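Local coordinates for clavulanic acid biosynthesis oligopeptide binding protein 2 (Streptomyces clavuligerus, PDB 2WOL), which probably binds oligopeptides or related ligands as an extracellular solute-binding protein linked to clavulanic acid biosynthesis, at residues R65-Y70 with H185-P190; R97-R102 with S181-L186; A123-F128 with E159-V164; P142-P147 with F174-P179. All coordinates share one frame; numbering follows the deposited sequence.

Contact 1: residues R65-Y70 with H185-P190; sequences RTLMAY and HLMAQP
Tyr70 reaches His185 where the short strand 68-69 of this periplasmic-binding-protein-type fold meets a type I beta turn, Leu186 to Gln189, that follows on from helix 183-186. The phenol OH of Tyr70 lies 2.8 Å from His185 ND1, near the imidazole plane at its edge; this is a hydrogen bond in which either group could be the donor. The two rings meet rim to rim, their planes 45° apart. With CG of Tyr70 anti to its carbonyl carbon (chi1 -61°), the far end of the ring comes near the turn, CE1 3.7 Å from Ala188 CB. Thr66 OG1 sits between the backbone N and the carbonyl carbon (chi1 44°), from where it donates to Met68 O at an unusually short 2.5 Å, approaching from above the carbonyl plane. The same oxygen of Met68 receives a CA-H...O contact from Ala188 CA. Leu67 and Met187 run side by side in the same direction, meeting through CD1 and SD at 3.8 Å, and both also touch Tyr101. Two waters bridge the segments: one donates to Thr66 OG1 and to Ala188 O, while the second accepts from Leu67 N and donates to Met187 O, its oxygen 2.9 Å from that carbonyl O.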
loop_
_atom_site.group_PDB
_atom_site.type_symbol
_atom_site.label_atom_id
_atom_site.label_comp_id
_atom_site.label_asym_id
_atom_site.label_seq_id
_atom_site.Cartn_x
_atom_site.Cartn_y
_atom_site.Cartn_z
ATOM N N ARG A 65 -0.712 4.843 18.547
ATOM C CA ARG A 65 -0.285 3.470 18.727
ATOM C C ARG A 65 -1.423 2.521 18.367
ATOM O O ARG A 65 -2.582 2.929 18.275
ATOM C CB ARG A 65 0.182 3.248 20.164
ATOM C CG ARG A 65 1.368 4.115 20.559
ATOM C CD ARG A 65 1.772 3.872 21.999
ATOM N NE ARG A 65 2.283 2.523 22.205
ATOM C CZ ARG A 65 2.805 2.085 23.348
ATOM N NH1 ARG A 65 2.882 2.890 24.399
ATOM N NH2 ARG A 65 3.250 0.840 23.441
ATOM N N THR A 66 -1.076 1.258 18.153
ATOM C CA THR A 66 -2.031 0.226 17.768
ATOM C C THR A 66 -1.701 -1.032 18.570
ATOM O O THR A 66 -0.666 -1.077 19.238
ATOM C CB THR A 66 -1.955 -0.056 16.249
ATOM O OG1 THR A 66 -0.580 -0.138 15.854
ATOM C CG2 THR A 66 -2.617 1.066 15.452
ATOM N N LEU A 67 -2.565 -2.041 18.530
ATOM C CA LEU A 67 -2.289 -3.286 19.259
ATOM C C LEU A 67 -0.968 -3.888 18.801
ATOM O O LEU A 67 -0.123 -4.271 19.627
ATOM C CB LEU A 67 -3.427 -4.296 19.093
ATOM C CG LEU A 67 -4.723 -4.006 19.856
ATOM C CD1 LEU A 67 -5.817 -4.944 19.384
ATOM C CD2 LEU A 67 -4.525 -4.129 21.362
ATOM N N MET A 68 -0.809 -3.955 17.481
ATOM C CA MET A 68 0.397 -4.454 16.831
ATOM C C MET A 68 0.938 -3.346 15.944
ATOM O O MET A 68 0.183 -2.493 15.495
ATOM C CB MET A 68 0.072 -5.674 15.968
ATOM C CG MET A 68 -0.617 -6.809 16.717
ATOM S SD MET A 68 0.475 -7.596 17.924
ATOM C CE MET A 68 1.683 -8.365 16.843
ATOM N N ALA A 69 2.243 -3.351 15.693
ATOM C CA ALA A 69 2.845 -2.362 14.796
ATOM C C ALA A 69 4.013 -2.972 14.053
ATOM O O ALA A 69 4.659 -3.890 14.556
ATOM C CB ALA A 69 3.301 -1.133 15.575
ATOM N N TYR A 70 4.295 -2.470 12.856
ATOM C CA TYR A 70 5.499 -2.910 12.160
ATOM C C TYR A 70 6.720 -2.436 12.945
ATOM O O TYR A 70 6.796 -1.272 13.337
ATOM C CB TYR A 70 5.490 -2.469 10.690
ATOM C CG TYR A 70 4.307 -3.085 9.983
ATOM C CD1 TYR A 70 3.126 -2.366 9.807
ATOM C CD2 TYR A 70 4.342 -4.416 9.561
ATOM C CE1 TYR A 70 2.019 -2.942 9.199
ATOM C CE2 TYR A 70 3.235 -5.008 8.954
ATOM C CZ TYR A 70 2.075 -4.261 8.781
ATOM O OH TYR A 70 0.967 -4.827 8.191
ATOM N N HIS A 185 -1.889 -7.979 11.066
ATOM C CA HIS A 185 -1.680 -6.902 10.098
ATOM C C HIS A 185 -2.805 -5.885 10.145
ATOM O O HIS A 185 -2.559 -4.678 10.097
ATOM C CB HIS A 185 -1.536 -7.456 8.684
ATOM C CG HIS A 185 -0.257 -8.195 8.462
ATOM N ND1 HIS A 185 0.892 -7.575 8.021
ATOM C CD2 HIS A 185 0.059 -9.499 8.635
ATOM C CE1 HIS A 185 1.860 -8.468 7.922
ATOM N NE2 HIS A 185 1.381 -9.644 8.288
ATOM N N LEU A 186 -4.037 -6.374 10.257
ATOM C CA LEU A 186 -5.191 -5.488 10.371
ATOM C C LEU A 186 -5.133 -4.679 11.661
ATOM O O LEU A 186 -5.545 -3.522 11.688
ATOM C CB LEU A 186 -6.502 -6.271 10.271
ATOM C CG LEU A 186 -6.729 -7.107 9.004
ATOM C CD1 LEU A 186 -8.154 -7.636 8.987
ATOM C CD2 LEU A 186 -6.424 -6.343 7.705
ATOM N N MET A 187 -4.587 -5.285 12.714
ATOM C CA MET A 187 -4.458 -4.608 13.999
ATOM C C MET A 187 -3.295 -3.619 14.031
ATOM O O MET A 187 -3.116 -2.911 15.021
ATOM C CB MET A 187 -4.344 -5.628 15.135
ATOM C CG MET A 187 -5.619 -6.429 15.387
ATOM S SD MET A 187 -7.062 -5.410 15.775
ATOM C CE MET A 187 -7.868 -5.228 14.187
ATOM N N ALA A 188 -2.517 -3.579 12.949
ATOM C CA ALA A 188 -1.389 -2.659 12.816
ATOM C C ALA A 188 -1.751 -1.421 11.996
ATOM O O ALA A 188 -0.921 -0.527 11.811
ATOM C CB ALA A 188 -0.185 -3.380 12.196
ATOM N N GLN A 189 -2.994 -1.370 11.522
ATOM C CA GLN A 189 -3.460 -0.273 10.676
ATOM C C GLN A 189 -4.095 0.839 11.516
ATOM O O GLN A 189 -4.709 0.552 12.541
ATOM C CB GLN A 189 -4.431 -0.799 9.610
ATOM C CG GLN A 189 -3.898 -2.011 8.807
ATOM C CD GLN A 189 -2.497 -1.805 8.226
ATOM O OE1 GLN A 189 -1.654 -2.717 8.242
ATOM N NE2 GLN A 189 -2.245 -0.610 7.710
ATOM N N PRO A 190 -3.924 2.112 11.105
ATOM C CA PRO A 190 -4.453 3.228 11.912
ATOM C C PRO A 190 -5.968 3.222 12.159
ATOM O O PRO A 190 -6.426 3.827 13.131
ATOM C CB PRO A 190 -4.013 4.480 11.139
ATOM C CG PRO A 190 -3.627 4.000 9.778
ATOM C CD PRO A 190 -3.176 2.584 9.926
HETATM O O HOH W 1 0.525 1.117 13.694
HETATM O O HOH W 2 -4.999 -1.897 17.041
#

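Contact 2: residues R97-R102 with S181-L186; sequences RTWTYR and SDFDHL
The Trp99 indole carries Phe183 CB over one face, the carbon standing 3.4 Å from the centroid of the six-membered ring and 14° off its normal, a CH-pi contact; Asp184 OD1 lies at the indole edge. This joins strand 98-102 of a four-stranded antiparallel sheet to the short helix 183-186. CG of Phe183 is anti to the backbone N (chi1 -159°); the two side chains run past each other in opposite directions, and the Phe183 ring and the five-membered ring of Trp99 meet obliquely, planes 44° apart. The indole NE1 is satisfied by Gly96 O. Two residues along the strand, on the same side, Tyr101 has both Phe183 CD2 and Asp184 OD1 at its ring edge. Its OH is 3.5 Å from Phe183 CD2. Asp184 OD1 has a second donor in Gly90 N, so this helix oxygen accepts two bonds, one from strand 98-102 and one from the chain just before strand 91-93. The Tyr101 OH donates to the anti lone pair of Asp184 OD1 at 2.7 Å.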
loop_
_atom_site.group_PDB
_atom_site.type_symbol
_atom_site.label_atom_id
_atom_site.label_comp_id
_atom_site.label_asym_id
_atom_site.label_seq_id
_atom_site.Cartn_x
_atom_site.Cartn_y
_atom_site.Cartn_z
ATOM N N ARG A 97 -9.962 -18.325 13.661
ATOM C CA ARG A 97 -11.202 -17.547 13.739
ATOM C C ARG A 97 -11.268 -16.613 14.943
ATOM O O ARG A 97 -12.019 -15.643 14.930
ATOM C CB ARG A 97 -12.420 -18.471 13.765
ATOM C CG ARG A 97 -12.699 -19.208 12.470
ATOM C CD ARG A 97 -13.764 -20.278 12.689
ATOM N NE ARG A 97 -13.996 -21.091 11.497
ATOM C CZ ARG A 97 -13.315 -22.192 11.183
ATOM N NH1 ARG A 97 -12.339 -22.631 11.970
ATOM N NH2 ARG A 97 -13.612 -22.855 10.072
ATOM N N THR A 98 -10.503 -16.909 15.989
ATOM C CA THR A 98 -10.557 -16.109 17.209
ATOM C C THR A 98 -9.187 -15.551 17.589
ATOM O O THR A 98 -8.206 -16.293 17.709
ATOM C CB THR A 98 -11.198 -16.901 18.369
ATOM O OG1 THR A 98 -12.489 -17.366 17.953
ATOM C CG2 THR A 98 -11.354 -16.031 19.618
ATOM N N TRP A 99 -9.142 -14.236 17.775
ATOM C CA TRP A 99 -7.904 -13.520 18.036
ATOM C C TRP A 99 -8.023 -12.722 19.321
ATOM O O TRP A 99 -8.904 -11.870 19.455
ATOM C CB TRP A 99 -7.584 -12.602 16.858
ATOM C CG TRP A 99 -7.157 -13.346 15.638
ATOM C CD1 TRP A 99 -7.939 -14.113 14.823
ATOM C CD2 TRP A 99 -5.835 -13.405 15.098
ATOM N NE1 TRP A 99 -7.187 -14.644 13.803
ATOM C CE2 TRP A 99 -5.890 -14.225 13.948
ATOM C CE3 TRP A 99 -4.610 -12.835 15.467
ATOM C CZ2 TRP A 99 -4.761 -14.493 13.167
ATOM C CZ3 TRP A 99 -3.492 -13.098 14.692
ATOM C CH2 TRP A 99 -3.575 -13.923 13.555
ATOM N N THR A 100 -7.127 -13.011 20.261
ATOM C CA THR A 100 -7.135 -12.390 21.578
ATOM C C THR A 100 -5.872 -11.557 21.797
ATOM O O THR A 100 -4.763 -11.998 21.484
ATOM C CB THR A 100 -7.260 -13.476 22.677
ATOM O OG1 THR A 100 -8.449 -14.244 22.451
ATOM C CG2 THR A 100 -7.306 -12.865 24.069
ATOM N N TYR A 101 -6.057 -10.348 22.324
ATOM C CA TYR A 101 -4.959 -9.440 22.660
ATOM C C TYR A 101 -5.089 -8.974 24.099
ATOM O O TYR A 101 -6.201 -8.824 24.621
ATOM C CB TYR A 101 -4.942 -8.214 21.733
ATOM C CG TYR A 101 -4.749 -8.541 20.272
ATOM C CD1 TYR A 101 -5.836 -8.886 19.472
ATOM C CD2 TYR A 101 -3.482 -8.502 19.686
ATOM C CE1 TYR A 101 -5.675 -9.191 18.127
ATOM C CE2 TYR A 101 -3.306 -8.804 18.338
ATOM C CZ TYR A 101 -4.411 -9.150 17.566
ATOM O OH TYR A 101 -4.278 -9.461 16.231
ATOM N N ARG A 102 -3.941 -8.738 24.725
ATOM C CA ARG A 102 -3.876 -8.276 26.106
ATOM C C ARG A 102 -3.131 -6.953 26.136
ATOM O O ARG A 102 -1.968 -6.876 25.740
ATOM C CB ARG A 102 -3.208 -9.335 26.992
ATOM C CG ARG A 102 -3.843 -10.703 26.795
ATOM C CD ARG A 102 -3.280 -11.817 27.664
ATOM N NE ARG A 102 -3.851 -13.086 27.216
ATOM C CZ ARG A 102 -5.069 -13.524 27.534
ATOM N NH1 ARG A 102 -5.853 -12.813 28.336
ATOM N NH2 ARG A 102 -5.502 -14.680 27.052
ATOM N N SER A 181 -5.618 -15.571 8.556
ATOM C CA SER A 181 -4.225 -15.727 8.978
ATOM C C SER A 181 -3.524 -14.398 9.282
ATOM O O SER A 181 -2.617 -14.346 10.111
ATOM C CB SER A 181 -3.428 -16.497 7.913
ATOM O OG SER A 181 -3.474 -15.840 6.656
ATOM N N ASP A 182 -3.963 -13.330 8.617
ATOM C CA ASP A 182 -3.237 -12.057 8.631
ATOM C C ASP A 182 -3.796 -11.003 9.594
ATOM O O ASP A 182 -3.569 -9.805 9.406
ATOM C CB ASP A 182 -3.152 -11.491 7.205
ATOM C CG ASP A 182 -2.403 -12.410 6.245
ATOM O OD1 ASP A 182 -1.763 -13.388 6.700
ATOM O OD2 ASP A 182 -2.457 -12.145 5.028
ATOM N N PHE A 183 -4.499 -11.437 10.639
ATOM C CA PHE A 183 -5.199 -10.475 11.496
ATOM C C PHE A 183 -4.293 -9.473 12.234
ATOM O O PHE A 183 -4.678 -8.314 12.424
ATOM C CB PHE A 183 -6.154 -11.178 12.465
ATOM C CG PHE A 183 -7.238 -10.282 13.000
ATOM C CD1 PHE A 183 -8.320 -9.918 12.196
ATOM C CD2 PHE A 183 -7.176 -9.796 14.300
ATOM C CE1 PHE A 183 -9.316 -9.087 12.675
ATOM C CE2 PHE A 183 -8.180 -8.969 14.796
ATOM C CZ PHE A 183 -9.248 -8.616 13.984
ATOM N N ASP A 184 -3.093 -9.899 12.636
ATOM C CA ASP A 184 -2.146 -8.976 13.276
ATOM C C ASP A 184 -1.863 -7.760 12.380
ATOM O O ASP A 184 -1.609 -6.656 12.868
ATOM C CB ASP A 184 -0.815 -9.668 13.597
ATOM C CG ASP A 184 -0.805 -10.377 14.953
ATOM O OD1 ASP A 184 -1.722 -10.178 15.788
ATOM O OD2 ASP A 184 0.164 -11.130 15.188
ATOM N N HIS A 185 -1.889 -7.979 11.066
ATOM C CA HIS A 185 -1.680 -6.902 10.098
ATOM C C HIS A 185 -2.805 -5.885 10.145
ATOM O O HIS A 185 -2.559 -4.678 10.097
ATOM C CB HIS A 185 -1.536 -7.456 8.684
ATOM C CG HIS A 185 -0.257 -8.195 8.462
ATOM N ND1 HIS A 185 0.892 -7.575 8.021
ATOM C CD2 HIS A 185 0.059 -9.499 8.635
ATOM C CE1 HIS A 185 1.860 -8.468 7.922
ATOM N NE2 HIS A 185 1.381 -9.644 8.288
ATOM N N LEU A 186 -4.037 -6.374 10.257
ATOM C CA LEU A 186 -5.191 -5.488 10.371
ATOM C C LEU A 186 -5.133 -4.679 11.661
ATOM O O LEU A 186 -5.545 -3.522 11.688
ATOM C CB LEU A 186 -6.502 -6.271 10.271
ATOM C CG LEU A 186 -6.729 -7.107 9.004
ATOM C CD1 LEU A 186 -8.154 -7.636 8.987
ATOM C CD2 LEU A 186 -6.424 -6.343 7.705
#

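Contact 3: residues A123-F128 with E159-V164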
loop_
_atom_site.group_PDB
_atom_site.type_symbol
_atom_site.label_atom_id
_atom_site.label_comp_id
_atom_site.label_asym_id
_atom_site.label_seq_id
_atom_site.Cartn_x
_atom_site.Cartn_y
_atom_site.Cartn_z
ATOM N N ALA A 123 -12.824 1.911 18.074
ATOM C CA ALA A 123 -12.139 2.217 16.818
ATOM C C ALA A 123 -12.573 1.274 15.695
ATOM O O ALA A 123 -12.883 1.721 14.585
ATOM C CB ALA A 123 -10.636 2.151 17.013
ATOM N N VAL A 124 -12.606 -0.021 15.993
ATOM C CA VAL A 124 -13.026 -1.024 15.020
ATOM C C VAL A 124 -14.504 -0.832 14.646
ATOM O O VAL A 124 -14.879 -0.933 13.476
ATOM C CB VAL A 124 -12.738 -2.456 15.538
ATOM C CG1 VAL A 124 -13.328 -3.500 14.616
ATOM C CG2 VAL A 124 -11.228 -2.665 15.682
ATOM N N GLN A 125 -15.330 -0.531 15.645
ATOM C CA GLN A 125 -16.746 -0.260 15.410
ATOM C C GLN A 125 -16.960 0.950 14.503
ATOM O O GLN A 125 -17.836 0.921 13.636
ATOM C CB GLN A 125 -17.483 -0.083 16.736
ATOM C CG GLN A 125 -17.700 -1.398 17.456
ATOM C CD GLN A 125 -18.318 -1.265 18.837
ATOM O OE1 GLN A 125 -18.684 -2.269 19.439
ATOM N NE2 GLN A 125 -18.405 -0.042 19.355
ATOM N N ARG A 126 -16.156 1.998 14.697
ATOM C CA ARG A 126 -16.218 3.215 13.877
ATOM C C ARG A 126 -16.117 2.937 12.380
ATOM O O ARG A 126 -16.775 3.596 11.574
ATOM C CB ARG A 126 -15.109 4.196 14.273
ATOM C CG ARG A 126 -15.310 4.863 15.608
ATOM C CD ARG A 126 -14.120 5.736 15.947
ATOM N NE ARG A 126 -14.284 7.110 15.474
ATOM C CZ ARG A 126 -13.513 7.713 14.569
ATOM N NH1 ARG A 126 -12.498 7.074 13.993
ATOM N NH2 ARG A 126 -13.768 8.966 14.232
ATOM N N VAL A 127 -15.273 1.976 12.013
ATOM C CA VAL A 127 -15.084 1.598 10.611
ATOM C C VAL A 127 -16.417 1.238 9.937
ATOM O O VAL A 127 -16.609 1.486 8.742
ATOM C CB VAL A 127 -14.061 0.441 10.481
ATOM C CG1 VAL A 127 -13.955 -0.054 9.037
ATOM C CG2 VAL A 127 -12.693 0.880 11.004
ATOM N N PHE A 128 -17.343 0.682 10.719
ATOM C CA PHE A 128 -18.652 0.273 10.205
ATOM C C PHE A 128 -19.554 1.450 9.831
ATOM O O PHE A 128 -20.499 1.279 9.061
ATOM C CB PHE A 128 -19.373 -0.612 11.224
ATOM C CG PHE A 128 -18.846 -2.016 11.294
ATOM C CD1 PHE A 128 -17.609 -2.281 11.876
ATOM C CD2 PHE A 128 -19.592 -3.081 10.790
ATOM C CE1 PHE A 128 -17.124 -3.574 11.950
ATOM C CE2 PHE A 128 -19.110 -4.384 10.857
ATOM C CZ PHE A 128 -17.876 -4.632 11.442
ATOM N N GLU A 159 -25.237 -0.645 21.369
ATOM C CA GLU A 159 -24.888 -2.039 21.606
ATOM C C GLU A 159 -23.583 -2.360 20.884
ATOM O O GLU A 159 -23.469 -2.134 19.679
ATOM C CB GLU A 159 -25.993 -2.979 21.139
ATOM C CG GLU A 159 -25.748 -4.420 21.551
ATOM C CD GLU A 159 -26.760 -5.386 20.979
ATOM O OE1 GLU A 159 -27.515 -5.003 20.059
ATOM O OE2 GLU A 159 -26.795 -6.542 21.453
ATOM N N PRO A 160 -22.580 -2.858 21.625
ATOM C CA PRO A 160 -21.314 -3.200 20.992
ATOM C C PRO A 160 -21.440 -4.263 19.908
ATOM O O PRO A 160 -22.383 -5.059 19.904
ATOM C CB PRO A 160 -20.475 -3.740 22.155
ATOM C CG PRO A 160 -21.070 -3.115 23.369
ATOM C CD PRO A 160 -22.538 -3.089 23.081
ATOM N N LEU A 161 -20.483 -4.248 18.986
ATOM C CA LEU A 161 -20.337 -5.282 17.981
ATOM C C LEU A 161 -20.209 -6.633 18.690
ATOM O O LEU A 161 -19.371 -6.801 19.576
ATOM C CB LEU A 161 -19.094 -4.966 17.144
ATOM C CG LEU A 161 -18.700 -5.718 15.876
ATOM C CD1 LEU A 161 -19.826 -5.823 14.870
ATOM C CD2 LEU A 161 -17.506 -5.009 15.262
ATOM N N ARG A 162 -21.058 -7.581 18.313
ATOM C CA ARG A 162 -21.167 -8.843 19.048
ATOM C C ARG A 162 -19.999 -9.790 18.827
ATOM O O ARG A 162 -19.798 -10.738 19.593
ATOM C CB ARG A 162 -22.483 -9.533 18.726
ATOM C CG ARG A 162 -23.656 -8.824 19.338
ATOM C CD ARG A 162 -24.733 -9.790 19.672
ATOM N NE ARG A 162 -25.840 -9.117 20.334
ATOM C CZ ARG A 162 -27.071 -9.604 20.376
ATOM N NH1 ARG A 162 -27.341 -10.760 19.787
ATOM N NH2 ARG A 162 -28.026 -8.930 20.998
ATOM N N SER A 163 -19.232 -9.515 17.780
ATOM C CA SER A 163 -18.053 -10.295 17.443
ATOM C C SER A 163 -16.805 -9.762 18.139
ATOM O O SER A 163 -15.722 -10.317 17.974
ATOM C CB SER A 163 -17.848 -10.266 15.933
ATOM O OG SER A 163 -17.872 -8.930 15.463
ATOM N N VAL A 164 -16.947 -8.679 18.900
ATOM C CA VAL A 164 -15.809 -8.114 19.625
ATOM C C VAL A 164 -16.115 -8.065 21.120
ATOM O O VAL A 164 -17.018 -7.348 21.556
ATOM C CB VAL A 164 -15.396 -6.702 19.124
ATOM C CG1 VAL A 164 -14.099 -6.281 19.793
ATOM C CG2 VAL A 164 -15.217 -6.670 17.612
#
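Val124, on helix 117-127, makes the first and lightest touch, its CG1 coming 4.5 Å from Leu161 CD2. Gln125 follows with the polar link. Its chain is extended beyond CG (chi2 175°), and this brings the amide up to the loop, where Leu161 N donates to Gln125 OE1 at 2.7 Å with an angle of 165° at the hydrogen. The donor sits 38° above the amide carbonyl plane, so the bond is straight at the N-H but misses the lone-pair direction. Pro160 CA also lies 3.2 Å from Gln125 OE1, while Gln125 CG passes Leu161 CB at 3.8 Å. Phe128, four residues after Val124, crosses Leu161 at about a right angle, and its CE1 meets Leu161 CD2 obliquely at 3.6 Å. Tyr151 packs edge-to-face with the Phe128 ring. Turning at Leu161-Val164 (type I), the loop joins helix 117-127 to edge strand 164-166. One nearly linear bond to a buried glutamine amide thus satisfies the Leu161 N-H while the Leu161 side chain lies against Val124, Gln125 and Phe128.

Contact 4: residues P142-P147 with F174-P179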
loop_
_atom_site.group_PDB
_atom_site.type_symbol
_atom_site.label_atom_id
_atom_site.label_comp_id
_atom_site.label_asym_id
_atom_site.label_seq_id
_atom_site.Cartn_x
_atom_site.Cartn_y
_atom_site.Cartn_z
ATOM N N PRO A 142 -16.337 -7.274 6.690
ATOM C CA PRO A 142 -16.794 -8.657 6.462
ATOM C C PRO A 142 -16.296 -9.673 7.496
ATOM O O PRO A 142 -16.953 -10.695 7.722
ATOM C CB PRO A 142 -16.242 -8.997 5.072
ATOM C CG PRO A 142 -15.165 -8.005 4.819
ATOM C CD PRO A 142 -15.520 -6.768 5.569
ATOM N N LEU A 143 -15.153 -9.395 8.117
ATOM C CA LEU A 143 -14.590 -10.303 9.113
ATOM C C LEU A 143 -15.335 -10.275 10.446
ATOM O O LEU A 143 -15.254 -11.230 11.220
ATOM C CB LEU A 143 -13.103 -10.010 9.335
ATOM C CG LEU A 143 -12.150 -10.394 8.202
ATOM C CD1 LEU A 143 -10.766 -9.850 8.497
ATOM C CD2 LEU A 143 -12.107 -11.906 7.996
ATOM N N LEU A 144 -16.059 -9.189 10.711
ATOM C CA LEU A 144 -16.713 -9.016 12.015
ATOM C C LEU A 144 -18.233 -8.851 11.969
ATOM O O LEU A 144 -18.901 -8.967 12.999
ATOM C CB LEU A 144 -16.076 -7.852 12.783
ATOM C CG LEU A 144 -14.616 -8.035 13.217
ATOM C CD1 LEU A 144 -14.035 -6.726 13.693
ATOM C CD2 LEU A 144 -14.474 -9.114 14.293
ATOM N N ASP A 145 -18.779 -8.590 10.786
ATOM C CA ASP A 145 -20.216 -8.359 10.645
ATOM C C ASP A 145 -21.008 -9.663 10.563
ATOM O O ASP A 145 -20.617 -10.602 9.859
ATOM C CB ASP A 145 -20.500 -7.508 9.406
ATOM C CG ASP A 145 -21.758 -6.666 9.539
ATOM O OD1 ASP A 145 -22.249 -6.473 10.673
ATOM O OD2 ASP A 145 -22.244 -6.173 8.501
ATOM N N ASP A 146 -22.127 -9.704 11.281
ATOM C CA ASP A 146 -23.085 -10.791 11.173
ATOM C C ASP A 146 -24.109 -10.427 10.095
ATOM O O ASP A 146 -24.906 -9.508 10.286
ATOM C CB ASP A 146 -23.779 -11.015 12.520
ATOM C CG ASP A 146 -24.734 -12.203 12.509
ATOM O OD1 ASP A 146 -24.987 -12.784 11.435
ATOM O OD2 ASP A 146 -25.237 -12.546 13.598
ATOM N N PRO A 147 -24.085 -11.138 8.950
ATOM C CA PRO A 147 -25.033 -10.864 7.864
ATOM C C PRO A 147 -26.497 -11.011 8.284
ATOM O O PRO A 147 -27.365 -10.373 7.692
ATOM C CB PRO A 147 -24.678 -11.929 6.817
ATOM C CG PRO A 147 -23.247 -12.252 7.099
ATOM C CD PRO A 147 -23.160 -12.228 8.592
ATOM N N PHE A 174 -11.473 -10.899 19.339
ATOM C CA PHE A 174 -12.134 -10.780 18.041
ATOM C C PHE A 174 -12.593 -12.154 17.553
ATOM O O PHE A 174 -11.774 -13.046 17.323
ATOM C CB PHE A 174 -11.189 -10.157 17.011
ATOM C CG PHE A 174 -10.764 -8.754 17.340
ATOM C CD1 PHE A 174 -9.588 -8.511 18.050
ATOM C CD2 PHE A 174 -11.525 -7.666 16.919
ATOM C CE1 PHE A 174 -9.188 -7.215 18.351
ATOM C CE2 PHE A 174 -11.128 -6.360 17.218
ATOM C CZ PHE A 174 -9.957 -6.135 17.931
ATOM N N ARG A 175 -13.904 -12.318 17.401
ATOM C CA ARG A 175 -14.477 -13.565 16.904
ATOM C C ARG A 175 -14.847 -13.388 15.437
ATOM O O ARG A 175 -15.893 -12.824 15.114
ATOM C CB ARG A 175 -15.712 -13.960 17.718
ATOM C CG ARG A 175 -15.449 -14.273 19.184
ATOM C CD ARG A 175 -16.770 -14.566 19.873
ATOM N NE ARG A 175 -16.618 -15.086 21.231
ATOM C CZ ARG A 175 -17.639 -15.407 22.026
ATOM N NH1 ARG A 175 -18.890 -15.257 21.605
ATOM N NH2 ARG A 175 -17.411 -15.874 23.247
ATOM N N LEU A 176 -13.977 -13.872 14.558
ATOM C CA LEU A 176 -14.113 -13.628 13.125
ATOM C C LEU A 176 -15.141 -14.539 12.472
ATOM O O LEU A 176 -15.424 -15.627 12.973
ATOM C CB LEU A 176 -12.754 -13.745 12.417
ATOM C CG LEU A 176 -11.548 -13.019 13.030
ATOM C CD1 LEU A 176 -10.304 -13.215 12.173
ATOM C CD2 LEU A 176 -11.814 -11.541 13.258
ATOM N N THR A 177 -15.693 -14.083 11.351
ATOM C CA THR A 177 -16.698 -14.836 10.602
ATOM C C THR A 177 -16.076 -15.976 9.796
ATOM O O THR A 177 -16.786 -16.852 9.297
ATOM C CB THR A 177 -17.481 -13.920 9.641
ATOM O OG1 THR A 177 -16.563 -13.240 8.774
ATOM C CG2 THR A 177 -18.295 -12.889 10.416
ATOM N N ARG A 178 -14.750 -15.949 9.669
ATOM C CA ARG A 178 -13.995 -16.927 8.890
ATOM C C ARG A 178 -12.539 -16.885 9.355
ATOM O O ARG A 178 -12.122 -15.896 9.955
ATOM C CB ARG A 178 -14.088 -16.605 7.390
ATOM C CG ARG A 178 -13.478 -15.258 6.990
ATOM C CD ARG A 178 -14.128 -14.675 5.743
ATOM N NE ARG A 178 -15.536 -14.346 5.969
ATOM C CZ ARG A 178 -16.266 -13.544 5.197
ATOM N NH1 ARG A 178 -15.732 -12.961 4.131
ATOM N NH2 ARG A 178 -17.539 -13.324 5.497
ATOM N N PRO A 179 -11.764 -17.957 9.099
ATOM C CA PRO A 179 -10.345 -17.901 9.445
ATOM C C PRO A 179 -9.633 -16.776 8.689
ATOM O O PRO A 179 -9.917 -16.544 7.513
ATOM C CB PRO A 179 -9.816 -19.265 8.992
ATOM C CG PRO A 179 -11.013 -20.147 8.969
ATOM C CD PRO A 179 -12.129 -19.260 8.515
#
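Thr177 meets the C-terminal turn of helix 140-144 with two donors, each given its own carbonyl. Its OG1 donates to Pro142 O at 2.8 Å, in the carbonyl plane and on a lone pair, and its backbone N donates to Leu143 O at 2.9 Å with an angle of 151° at the hydrogen, the donor being tilted from that carbonyl plane. Carbonyls in the last turn of a helix lack their usual partners; here the loop after strand 171-175 of the four-stranded sheet supplies them, tying the helix end to that loop. The hydroxyl gets there because OG1 stands between the backbone N and carbonyl carbon of Thr177 (chi1 56°), which sets CG2 toward Asp145 O, 3.3 Å away. Leu143 O also receives a CA-H...O contact from Leu176 CA. Arg178 lays one guanidinium face over Pro142 O, which is offset toward the rim, but NH2 meets it at too poor an angle for a bond; the aliphatic part also packs, CG lying 3.8 Å from Leu143 CD2. A third carbonyl, Leu144 O, is taken by Ser163 OG, and Asp145 OD1 accepts from Tyr151 N. Leu144 CD2 packs on Leu176 CD2 at 3.7 Å, and Leu144 CD1 approaches the Phe174 ring obliquely. The helix end therefore lies beside strand 171-175, with Val124 of helix 117-127 touching Leu144 and Phe174, and helix 183-186 touching Leu143 and Leu176.

How the contacts relate
Along the chain, contacts 1 and 2 close loops that end on the same stretch, sharing His185 and Leu186 of helix 183-186; contacts 3 and 4 are nested inside both loops and alternate with each other. Contacts 1 and 2 have centres 10 Å apart and touch through Tyr101, Met68, Leu67 and Met187. Contacts 2 and 4 both reach the four-stranded sheet, where strands 98-102 and 171-175 are neighbours, with centres 12 Å apart. Contact 3, whose centre lies 11 Å from that of contact 4, joins it through Ser163 and Val124. All four thus build one continuous region of the solute-binding fold: helices 117-127, 140-144 and 183-186 pack against one face of this sheet, with strand 68-69 alongside.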